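Local coordinates for hypothetical protein (PDB 4M8R) that is of unknown function but, as a DUF4784 family member from Bacteroides caccae, joins an N-terminal Ig-like domain to a WD40-like, probably beta-propeller, domain, at residues R213-A224 with S237-L248; P150-L158 with E255-V263. All blocks are in the same frame, centred on the assembly; numbering follows the deposited sequence.

Contact 1: residues R213-A224 with S237-L248; sequences RGKGYSLYNVSA and SNFPMPEPQFEL. With PO4 (phosphate ion), chain D; PO4 (phosphate ion), chain C.
Pro240 lies between two flat groups of segment 213-224, the guanidinium of Arg213 and the ring of Tyr220. Its CG sits over the centre of one guanidinium face, 3.5 Å from Arg213 CZ, while its CB covers one face of the tyrosine, 3.8 Å from the centroid of the Tyr220 ring in a CH-pi contact. At the edge of that ring, in its plane, comes Asn238 OD1. The arginine reaches the proline because its chain runs extended from a CG turned anti to the backbone N (chi1 -172°), leaving the rim of the guanidinium to two phosphate ions, probably from the crystallisation liquor. NE and NH2 grip one of them, with Arg213 NE 2.8 Å from its O3, and Asn238 ND2 holds the same ion; NH1 and NH2 converge on the other. Arg49, Arg89 and Lys105 of the second subunit also bond to the phosphates.

Beneath these side chains runs an antiparallel pairing at the edge of a sheet in the WD40-like domain, where the short, weakly bonded strand 239-240 is outermost within the chain. Tyr220 and Pro240 form a non-hydrogen-bonded pair, and next to it Met241 N donates to Leu219 O at 2.9 Å. The chain of segment 237-248 then loops out, through an inverse gamma turn centred on Pro242, and returns at Phe246, which exchanges two backbone bonds with Tyr217.

Gln245 fills the other end. Extended beyond CG, it brings OE1 to Gly216 N at 3.0 Å, the donor lying in the amide plane, and lays its amide across the Arg213 chain at about a right angle, with the amide and guanidinium planes 22° apart. Its CG meanwhile packs 3.4 Å from Ser218 OG.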
loop_
_atom_site.group_PDB
_atom_site.type_symbol
_atom_site.label_atom_id
_atom_site.label_comp_id
_atom_site.label_asym_id
_atom_site.label_seq_id
_atom_site.Cartn_x
_atom_site.Cartn_y
_atom_site.Cartn_z
ATOM N N ARG A 213 -23.736 8.812 -25.961
ATOM C CA ARG A 213 -22.566 9.415 -26.605
ATOM C C ARG A 213 -22.866 9.896 -28.026
ATOM O O ARG A 213 -22.224 10.822 -28.518
ATOM C CB ARG A 213 -21.403 8.413 -26.623
ATOM C CG ARG A 213 -20.071 8.979 -27.097
ATOM C CD ARG A 213 -18.953 7.971 -26.894
ATOM N NE ARG A 213 -17.653 8.529 -27.250
ATOM C CZ ARG A 213 -16.515 7.840 -27.296
ATOM N NH1 ARG A 213 -16.490 6.544 -27.014
ATOM N NH2 ARG A 213 -15.386 8.457 -27.627
ATOM N N GLY A 214 -23.836 9.256 -28.680
ATOM C CA GLY A 214 -24.263 9.658 -30.016
ATOM C C GLY A 214 -25.564 8.985 -30.410
ATOM O O GLY A 214 -26.608 9.247 -29.814
ATOM N N LYS A 215 -25.498 8.115 -31.412
ATOM C CA LYS A 215 -26.645 7.300 -31.802
ATOM C C LYS A 215 -27.043 6.339 -30.679
ATOM O O LYS A 215 -28.227 6.068 -30.479
ATOM C CB LYS A 215 -26.341 6.516 -33.085
ATOM C CG LYS A 215 -25.269 5.442 -32.930
ATOM C CD LYS A 215 -24.651 5.037 -34.264
ATOM C CE LYS A 215 -23.437 4.137 -34.065
ATOM N NZ LYS A 215 -22.325 4.815 -33.333
ATOM N N GLY A 216 -26.048 5.848 -29.939
ATOM C CA GLY A 216 -26.274 4.884 -28.861
ATOM C C GLY A 216 -25.609 5.256 -27.552
ATOM O O GLY A 216 -25.116 6.378 -27.380
ATOM N N TYR A 217 -25.591 4.294 -26.632
ATOM C CA TYR A 217 -25.159 4.526 -25.263
ATOM C C TYR A 217 -23.778 3.946 -24.980
ATOM O O TYR A 217 -23.438 2.865 -25.457
ATOM C CB TYR A 217 -26.189 3.944 -24.292
ATOM C CG TYR A 217 -27.494 4.701 -24.317
ATOM C CD1 TYR A 217 -27.672 5.831 -23.532
ATOM C CD2 TYR A 217 -28.539 4.309 -25.151
ATOM C CE1 TYR A 217 -28.857 6.544 -23.559
ATOM C CE2 TYR A 217 -29.730 5.015 -25.184
ATOM C CZ TYR A 217 -29.880 6.133 -24.386
ATOM O OH TYR A 217 -31.050 6.852 -24.403
ATOM N N SER A 218 -22.991 4.687 -24.204
ATOM C CA SER A 218 -21.655 4.263 -23.788
ATOM C C SER A 218 -21.514 4.375 -22.281
ATOM O O SER A 218 -22.305 5.047 -21.621
ATOM C CB SER A 218 -20.581 5.131 -24.443
ATOM O OG SER A 218 -20.520 4.905 -25.836
ATOM N N LEU A 219 -20.493 3.716 -21.746
ATOM C CA LEU A 219 -20.226 3.733 -20.317
ATOM C C LEU A 219 -19.182 4.804 -20.014
ATOM O O LEU A 219 -18.141 4.847 -20.658
ATOM C CB LEU A 219 -19.728 2.360 -19.870
ATOM C CG LEU A 219 -19.511 2.162 -18.371
ATOM C CD1 LEU A 219 -20.818 2.314 -17.611
ATOM C CD2 LEU A 219 -18.892 0.797 -18.121
ATOM N N TYR A 220 -19.477 5.657 -19.040
ATOM C CA TYR A 220 -18.620 6.788 -18.685
ATOM C C TYR A 220 -18.208 6.726 -17.225
ATOM O O TYR A 220 -18.942 6.210 -16.387
ATOM C CB TYR A 220 -19.370 8.108 -18.863
ATOM C CG TYR A 220 -19.552 8.589 -20.286
ATOM C CD1 TYR A 220 -20.468 7.980 -21.135
ATOM C CD2 TYR A 220 -18.842 9.689 -20.761
ATOM C CE1 TYR A 220 -20.649 8.436 -22.430
ATOM C CE2 TYR A 220 -19.019 10.153 -22.052
ATOM C CZ TYR A 220 -19.922 9.529 -22.880
ATOM O OH TYR A 220 -20.084 9.992 -24.159
ATOM N N ASN A 221 -17.042 7.287 -16.927
ATOM C CA ASN A 221 -16.656 7.575 -15.558
ATOM C C ASN A 221 -16.989 9.025 -15.271
ATOM O O ASN A 221 -16.426 9.922 -15.884
ATOM C CB ASN A 221 -15.164 7.346 -15.360
ATOM C CG ASN A 221 -14.739 7.522 -13.919
ATOM O OD1 ASN A 221 -15.190 8.439 -13.232
ATOM N ND2 ASN A 221 -13.883 6.631 -13.445
ATOM N N VAL A 222 -17.896 9.258 -14.329
ATOM C CA VAL A 222 -18.365 10.614 -14.044
ATOM C C VAL A 222 -17.950 11.109 -12.674
ATOM O O VAL A 222 -18.376 12.180 -12.260
ATOM C CB VAL A 222 -19.899 10.734 -14.202
ATOM C CG1 VAL A 222 -20.292 10.410 -15.625
ATOM C CG2 VAL A 222 -20.642 9.832 -13.226
ATOM N N SER A 223 -17.133 10.337 -11.963
ATOM C CA SER A 223 -16.650 10.758 -10.652
ATOM C C SER A 223 -15.176 11.185 -10.665
ATOM O O SER A 223 -14.686 11.725 -9.675
ATOM C CB SER A 223 -16.871 9.649 -9.623
ATOM O OG SER A 223 -16.120 8.491 -9.941
ATOM N N ALA A 224 -14.478 10.957 -11.778
ATOM C CA ALA A 224 -13.051 11.305 -11.884
ATOM C C ALA A 224 -12.726 12.764 -11.516
ATOM O O ALA A 224 -11.662 13.034 -10.960
ATOM C CB ALA A 224 -12.537 10.997 -13.277
ATOM N N SER A 237 -16.464 15.779 -16.269
ATOM C CA SER A 237 -15.585 14.821 -16.928
ATOM C C SER A 237 -16.167 14.444 -18.272
ATOM O O SER A 237 -17.368 14.561 -18.488
ATOM C CB SER A 237 -15.452 13.539 -16.098
ATOM O OG SER A 237 -14.939 13.790 -14.804
ATOM N N ASN A 238 -15.302 13.969 -19.159
ATOM C CA ASN A 238 -15.726 13.344 -20.396
ATOM C C ASN A 238 -14.880 12.107 -20.680
ATOM O O ASN A 238 -13.995 12.126 -21.547
ATOM C CB ASN A 238 -15.640 14.329 -21.560
ATOM C CG ASN A 238 -16.215 13.753 -22.836
ATOM O OD1 ASN A 238 -17.275 13.123 -22.814
ATOM N ND2 ASN A 238 -15.518 13.938 -23.951
ATOM N N PHE A 239 -15.180 11.024 -19.960
ATOM C CA PHE A 239 -14.378 9.802 -20.019
ATOM C C PHE A 239 -15.187 8.558 -20.418
ATOM O O PHE A 239 -15.445 7.688 -19.592
ATOM C CB PHE A 239 -13.711 9.558 -18.665
ATOM C CG PHE A 239 -12.586 10.512 -18.346
ATOM C CD1 PHE A 239 -11.529 10.682 -19.218
ATOM C CD2 PHE A 239 -12.564 11.194 -17.140
ATOM C CE1 PHE A 239 -10.487 11.537 -18.911
ATOM C CE2 PHE A 239 -11.525 12.049 -16.825
ATOM C CZ PHE A 239 -10.485 12.216 -17.713
ATOM N N PRO A 240 -15.583 8.461 -21.692
ATOM C CA PRO A 240 -16.221 7.229 -22.145
ATOM C C PRO A 240 -15.220 6.096 -22.324
ATOM O O PRO A 240 -14.026 6.348 -22.492
ATOM C CB PRO A 240 -16.810 7.616 -23.507
ATOM C CG PRO A 240 -15.943 8.732 -23.985
ATOM C CD PRO A 240 -15.514 9.481 -22.751
HETATM N N MSE A 241 -15.711 4.863 -22.297
HETATM C CA MSE A 241 -14.882 3.698 -22.566
HETATM C C MSE A 241 -14.641 3.610 -24.044
HETATM O O MSE A 241 -15.493 4.019 -24.829
HETATM C CB MSE A 241 -15.612 2.431 -22.137
HETATM C CG MSE A 241 -15.806 2.362 -20.628
HETATM SE SE MSE A 241 -14.243 1.480 -19.831
HETATM C CE MSE A 241 -14.964 -0.323 -20.085
ATOM N N PRO A 242 -13.490 3.049 -24.456
ATOM C CA PRO A 242 -13.226 2.814 -25.871
ATOM C C PRO A 242 -13.957 1.566 -26.361
ATOM O O PRO A 242 -13.326 0.593 -26.766
ATOM C CB PRO A 242 -11.716 2.604 -25.900
ATOM C CG PRO A 242 -11.437 1.934 -24.603
ATOM C CD PRO A 242 -12.376 2.574 -23.615
ATOM N N GLU A 243 -15.283 1.602 -26.299
ATOM C CA GLU A 243 -16.114 0.489 -26.727
ATOM C C GLU A 243 -17.196 1.025 -27.650
ATOM O O GLU A 243 -17.482 2.220 -27.630
ATOM C CB GLU A 243 -16.749 -0.201 -25.517
ATOM C CG GLU A 243 -15.747 -0.713 -24.488
ATOM C CD GLU A 243 -14.893 -1.870 -24.990
ATOM O OE1 GLU A 243 -15.267 -2.512 -25.994
ATOM O OE2 GLU A 243 -13.839 -2.142 -24.372
ATOM N N PRO A 244 -17.815 0.148 -28.452
ATOM C CA PRO A 244 -18.869 0.646 -29.329
ATOM C C PRO A 244 -20.070 1.174 -28.554
ATOM O O PRO A 244 -20.203 0.914 -27.358
ATOM C CB PRO A 244 -19.265 -0.588 -30.160
ATOM C CG PRO A 244 -18.209 -1.611 -29.911
ATOM C CD PRO A 244 -17.661 -1.312 -28.551
ATOM N N GLN A 245 -20.917 1.934 -29.240
ATOM C CA GLN A 245 -22.169 2.412 -28.673
ATOM C C GLN A 245 -23.236 1.373 -28.937
ATOM O O GLN A 245 -23.209 0.700 -29.972
ATOM C CB GLN A 245 -22.577 3.741 -29.306
ATOM C CG GLN A 245 -21.592 4.866 -29.045
ATOM C CD GLN A 245 -21.936 6.143 -29.789
ATOM O OE1 GLN A 245 -23.105 6.429 -30.054
ATOM N NE2 GLN A 245 -20.915 6.928 -30.114
ATOM N N PHE A 246 -24.184 1.246 -28.016
ATOM C CA PHE A 246 -25.281 0.295 -28.180
ATOM C C PHE A 246 -26.640 0.952 -28.002
ATOM O O PHE A 246 -26.829 1.776 -27.105
ATOM C CB PHE A 246 -25.121 -0.869 -27.205
ATOM C CG PHE A 246 -23.909 -1.707 -27.475
ATOM C CD1 PHE A 246 -23.898 -2.606 -28.539
ATOM C CD2 PHE A 246 -22.773 -1.591 -26.685
ATOM C CE1 PHE A 246 -22.776 -3.374 -28.806
ATOM C CE2 PHE A 246 -21.651 -2.358 -26.942
ATOM C CZ PHE A 246 -21.653 -3.250 -28.008
ATOM N N GLU A 247 -27.575 0.579 -28.875
ATOM C CA GLU A 247 -28.970 0.992 -28.753
ATOM C C GLU A 247 -29.665 0.141 -27.702
ATOM O O GLU A 247 -29.226 -0.971 -27.394
ATOM C CB GLU A 247 -29.719 0.845 -30.082
ATOM C CG GLU A 247 -29.961 2.143 -30.835
ATOM C CD GLU A 247 -28.829 2.500 -31.773
ATOM O OE1 GLU A 247 -27.771 2.937 -31.277
ATOM O OE2 GLU A 247 -29.008 2.351 -33.005
ATOM N N LEU A 248 -30.752 0.681 -27.157
ATOM C CA LEU A 248 -31.631 -0.075 -26.280
ATOM C C LEU A 248 -32.375 -1.124 -27.101
ATOM O O LEU A 248 -32.580 -0.938 -28.306
ATOM C CB LEU A 248 -32.643 0.852 -25.612
ATOM C CG LEU A 248 -32.078 1.868 -24.628
ATOM C CD1 LEU A 248 -33.113 2.938 -24.310
ATOM C CD2 LEU A 248 -31.610 1.168 -23.362
HETATM P P PO4 D . -16.152 12.183 -27.642
HETATM O O1 PO4 D . -16.120 13.401 -26.751
HETATM O O2 PO4 D . -14.916 11.335 -27.448
HETATM O O3 PO4 D . -17.362 11.333 -27.341
HETATM O O4 PO4 D . -16.193 12.673 -29.066
HETATM P P PO4 C . -12.612 6.223 -28.376
HETATM O O1 PO4 C . -12.254 7.658 -28.717
HETATM O O2 PO4 C . -11.361 5.389 -28.267
HETATM O O3 PO4 C . -13.339 6.183 -27.065
HETATM O O4 PO4 C . -13.537 5.674 -29.429
HETATM O O HOH W 1 -17.142 11.370 -18.049
HETATM O O HOH W 2 -16.331 13.946 -12.714
#

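Contact 2: residues P150-L158 with E255-V263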
loop_
_atom_site.group_PDB
_atom_site.type_symbol
_atom_site.label_atom_id
_atom_site.label_comp_id
_atom_site.label_asym_id
_atom_site.label_seq_id
_atom_site.Cartn_x
_atom_site.Cartn_y
_atom_site.Cartn_z
ATOM N N PRO A 150 -34.995 19.658 -7.635
ATOM C CA PRO A 150 -35.996 18.962 -6.821
ATOM C C PRO A 150 -36.273 17.532 -7.272
ATOM O O PRO A 150 -36.808 16.744 -6.504
ATOM C CB PRO A 150 -37.248 19.828 -6.983
ATOM C CG PRO A 150 -37.068 20.524 -8.286
ATOM C CD PRO A 150 -35.592 20.734 -8.448
ATOM N N ASP A 151 -35.899 17.212 -8.507
ATOM C CA ASP A 151 -36.093 15.878 -9.074
ATOM C C ASP A 151 -34.888 14.949 -8.846
ATOM O O ASP A 151 -34.797 13.894 -9.480
ATOM C CB ASP A 151 -36.393 15.990 -10.579
ATOM C CG ASP A 151 -35.297 16.729 -11.355
ATOM O OD1 ASP A 151 -34.655 17.644 -10.785
ATOM O OD2 ASP A 151 -35.088 16.399 -12.541
ATOM N N PHE A 152 -33.985 15.338 -7.944
ATOM C CA PHE A 152 -32.763 14.579 -7.661
ATOM C C PHE A 152 -33.102 13.121 -7.399
ATOM O O PHE A 152 -33.970 12.811 -6.590
ATOM C CB PHE A 152 -32.024 15.189 -6.462
ATOM C CG PHE A 152 -30.558 14.833 -6.372
ATOM C CD1 PHE A 152 -29.742 14.818 -7.498
ATOM C CD2 PHE A 152 -29.976 14.577 -5.137
ATOM C CE1 PHE A 152 -28.395 14.516 -7.396
ATOM C CE2 PHE A 152 -28.627 14.281 -5.028
ATOM C CZ PHE A 152 -27.836 14.250 -6.160
ATOM N N ARG A 153 -32.391 12.234 -8.086
ATOM C CA ARG A 153 -32.829 10.861 -8.278
ATOM C C ARG A 153 -31.634 9.917 -8.259
ATOM O O ARG A 153 -30.526 10.321 -8.596
ATOM C CB ARG A 153 -33.504 10.793 -9.640
ATOM C CG ARG A 153 -34.483 9.663 -9.845
ATOM C CD ARG A 153 -35.289 9.928 -11.107
ATOM N NE ARG A 153 -34.429 10.017 -12.292
ATOM C CZ ARG A 153 -34.422 9.153 -13.309
ATOM N NH1 ARG A 153 -35.240 8.101 -13.334
ATOM N NH2 ARG A 153 -33.590 9.349 -14.325
ATOM N N SER A 154 -31.864 8.661 -7.881
ATOM C CA SER A 154 -30.831 7.626 -7.941
ATOM C C SER A 154 -29.613 8.041 -7.125
ATOM O O SER A 154 -28.473 7.986 -7.591
ATOM C CB SER A 154 -30.439 7.357 -9.397
ATOM O OG SER A 154 -29.641 6.195 -9.502
ATOM N N VAL A 155 -29.871 8.452 -5.894
ATOM C CA VAL A 155 -28.863 9.106 -5.081
ATOM C C VAL A 155 -27.895 8.100 -4.470
ATOM O O VAL A 155 -28.308 7.120 -3.855
ATOM C CB VAL A 155 -29.519 9.955 -3.984
ATOM C CG1 VAL A 155 -28.461 10.658 -3.152
ATOM C CG2 VAL A 155 -30.461 10.967 -4.621
ATOM N N VAL A 156 -26.604 8.365 -4.646
ATOM C CA VAL A 156 -25.543 7.481 -4.184
ATOM C C VAL A 156 -24.379 8.296 -3.648
ATOM O O VAL A 156 -24.324 9.512 -3.829
ATOM C CB VAL A 156 -25.020 6.589 -5.325
ATOM C CG1 VAL A 156 -26.118 5.676 -5.833
ATOM C CG2 VAL A 156 -24.464 7.429 -6.468
ATOM N N ASN A 157 -23.442 7.613 -3.001
ATOM C CA ASN A 157 -22.263 8.255 -2.442
ATOM C C ASN A 157 -21.002 7.599 -2.954
ATOM O O ASN A 157 -20.933 6.381 -3.066
ATOM C CB ASN A 157 -22.287 8.157 -0.921
ATOM C CG ASN A 157 -20.954 8.536 -0.283
ATOM O OD1 ASN A 157 -20.253 7.682 0.260
ATOM N ND2 ASN A 157 -20.601 9.820 -0.343
ATOM N N LEU A 158 -20.008 8.413 -3.288
ATOM C CA LEU A 158 -18.661 7.914 -3.487
ATOM C C LEU A 158 -17.920 8.143 -2.190
ATOM O O LEU A 158 -17.811 9.274 -1.732
ATOM C CB LEU A 158 -17.966 8.640 -4.634
ATOM C CG LEU A 158 -16.511 8.228 -4.875
ATOM C CD1 LEU A 158 -16.394 6.732 -5.129
ATOM C CD2 LEU A 158 -15.943 9.023 -6.040
ATOM N N GLU A 255 -36.667 7.047 -20.542
ATOM C CA GLU A 255 -37.450 7.408 -19.346
ATOM C C GLU A 255 -37.757 6.209 -18.433
ATOM O O GLU A 255 -38.142 6.390 -17.277
ATOM C CB GLU A 255 -38.757 8.132 -19.722
ATOM C CG GLU A 255 -39.575 7.474 -20.831
ATOM C CD GLU A 255 -39.265 8.019 -22.220
ATOM O OE1 GLU A 255 -38.177 8.604 -22.418
ATOM O OE2 GLU A 255 -40.113 7.858 -23.119
ATOM N N GLN A 256 -37.579 4.996 -18.951
ATOM C CA GLN A 256 -37.816 3.769 -18.187
ATOM C C GLN A 256 -36.676 3.386 -17.235
ATOM O O GLN A 256 -36.823 2.454 -16.446
ATOM C CB GLN A 256 -38.079 2.614 -19.151
ATOM C CG GLN A 256 -39.278 2.841 -20.059
ATOM C CD GLN A 256 -39.572 1.645 -20.936
ATOM O OE1 GLN A 256 -38.798 1.316 -21.823
ATOM N NE2 GLN A 256 -40.687 0.985 -20.686
ATOM N N PHE A 257 -35.555 4.103 -17.304
ATOM C CA PHE A 257 -34.360 3.775 -16.527
ATOM C C PHE A 257 -33.981 4.899 -15.573
ATOM O O PHE A 257 -34.450 6.031 -15.703
ATOM C CB PHE A 257 -33.174 3.539 -17.466
ATOM C CG PHE A 257 -33.405 2.467 -18.490
ATOM C CD1 PHE A 257 -34.180 2.720 -19.614
ATOM C CD2 PHE A 257 -32.836 1.213 -18.343
ATOM C CE1 PHE A 257 -34.392 1.738 -20.565
ATOM C CE2 PHE A 257 -33.043 0.225 -19.293
ATOM C CZ PHE A 257 -33.820 0.489 -20.406
ATOM N N GLY A 258 -33.116 4.576 -14.618
ATOM C CA GLY A 258 -32.491 5.584 -13.764
ATOM C C GLY A 258 -33.147 5.842 -12.419
ATOM O O GLY A 258 -32.665 6.674 -11.652
ATOM N N ASP A 259 -34.237 5.142 -12.118
ATOM C CA ASP A 259 -34.886 5.295 -10.817
ATOM C C ASP A 259 -34.024 4.699 -9.709
ATOM O O ASP A 259 -34.045 5.176 -8.573
ATOM C CB ASP A 259 -36.276 4.663 -10.829
ATOM C CG ASP A 259 -37.248 5.429 -11.707
ATOM O OD1 ASP A 259 -37.280 6.675 -11.602
ATOM O OD2 ASP A 259 -37.972 4.787 -12.501
ATOM N N TYR A 260 -33.268 3.659 -10.051
ATOM C CA TYR A 260 -32.331 3.042 -9.126
ATOM C C TYR A 260 -30.957 2.894 -9.768
ATOM O O TYR A 260 -30.851 2.703 -10.974
ATOM C CB TYR A 260 -32.851 1.676 -8.672
ATOM C CG TYR A 260 -34.145 1.773 -7.907
ATOM C CD1 TYR A 260 -34.152 2.097 -6.551
ATOM C CD2 TYR A 260 -35.369 1.564 -8.543
ATOM C CE1 TYR A 260 -35.339 2.201 -5.848
ATOM C CE2 TYR A 260 -36.559 1.663 -7.846
ATOM C CZ TYR A 260 -36.540 1.981 -6.502
ATOM O OH TYR A 260 -37.720 2.075 -5.812
ATOM N N PRO A 261 -29.894 2.989 -8.956
ATOM C CA PRO A 261 -28.559 2.813 -9.509
ATOM C C PRO A 261 -28.314 1.396 -10.021
ATOM O O PRO A 261 -28.774 0.419 -9.427
ATOM C CB PRO A 261 -27.628 3.124 -8.328
ATOM C CG PRO A 261 -28.476 3.104 -7.108
ATOM C CD PRO A 261 -29.876 3.397 -7.541
ATOM N N GLY A 262 -27.602 1.300 -11.137
ATOM C CA GLY A 262 -27.122 0.021 -11.617
ATOM C C GLY A 262 -25.979 -0.462 -10.745
ATOM O O GLY A 262 -25.417 0.301 -9.952
ATOM N N VAL A 263 -25.635 -1.736 -10.891
ATOM C CA VAL A 263 -24.609 -2.347 -10.058
ATOM C C VAL A 263 -23.663 -3.178 -10.906
ATOM O O VAL A 263 -24.098 -3.993 -11.709
ATOM C CB VAL A 263 -25.251 -3.235 -8.976
ATOM C CG1 VAL A 263 -24.212 -4.112 -8.298
ATOM C CG2 VAL A 263 -25.968 -2.377 -7.948
#
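Arg153 reaches across to the turn at Phe257-Asp259 and meets it with both the edge and a face of its guanidinium. NH1 does the polar work: it donates to Asp259 OD1 at 3.0 Å, forming a salt bridge, and to Phe257 O at 3.2 Å. Both acceptors lie near the guanidinium plane, yet the carboxylate stands almost upright to it, the two planes 83° apart, so that OD1 is approached from above the carboxylate. The peptide of Gly258 covers one guanidinium face, its O 3.5 Å from Arg153 CZ. A bend at chi3 (60°) turns the group over this peptide, and Gln174 OE1 takes the NH2 end.

Ser154, where the chain turns a corner, comes next. Its CB abuts Gly258 O, and its OG lies against the proline ring, 3.4 Å from Pro261 CD. Pro261 in turn slides past Val156 in the opposite direction, with 3.7 Å between Val156 CG1 and Pro261 CG. The contact thereby joins the edge strand 153-156 of one four-stranded sheet to the loop leading into strand 262-264 of a neighbouring mixed sheet, consistent with a junction between blades of a WD40-like propeller; Ile201 and Leu199 extend the apolar patch.

Shortening Arg153 to an alanine would probably deprive Asp259 of this charge partner, and Phe257 O and Gln174 OE1 of a donor, and leave a gap over the Gly258 peptide. One nitrogen shared between a carboxylate and a backbone carbonyl probably restrains the Phe257-Asp259 backbone as well as pairing with its acid.

In the fold
Both contacts meet the mixed sheet that contains strands 217-221, 239-240 and 262-264, but in different ways: contact 1 builds its outer edge, whereas contact 2 joins it to the neighbouring sheet bearing strand 153-156. Their centres are about 17 Å apart, and they touch at two places. Leu248 CD2 of contact 1 packs 3.8 Å from Phe257 CZ of contact 2, and Ser223 CB lies equally far, 3.8 Å, from Leu158 CD2. Contact 1 also faces a second subunit, which shares the phosphates, while contact 2 is touched by no other protein chain of the assembly; a bound 1,2-ethanediol, probably from the crystallisation liquor, lies about 4 Å from its Pro261 side chain.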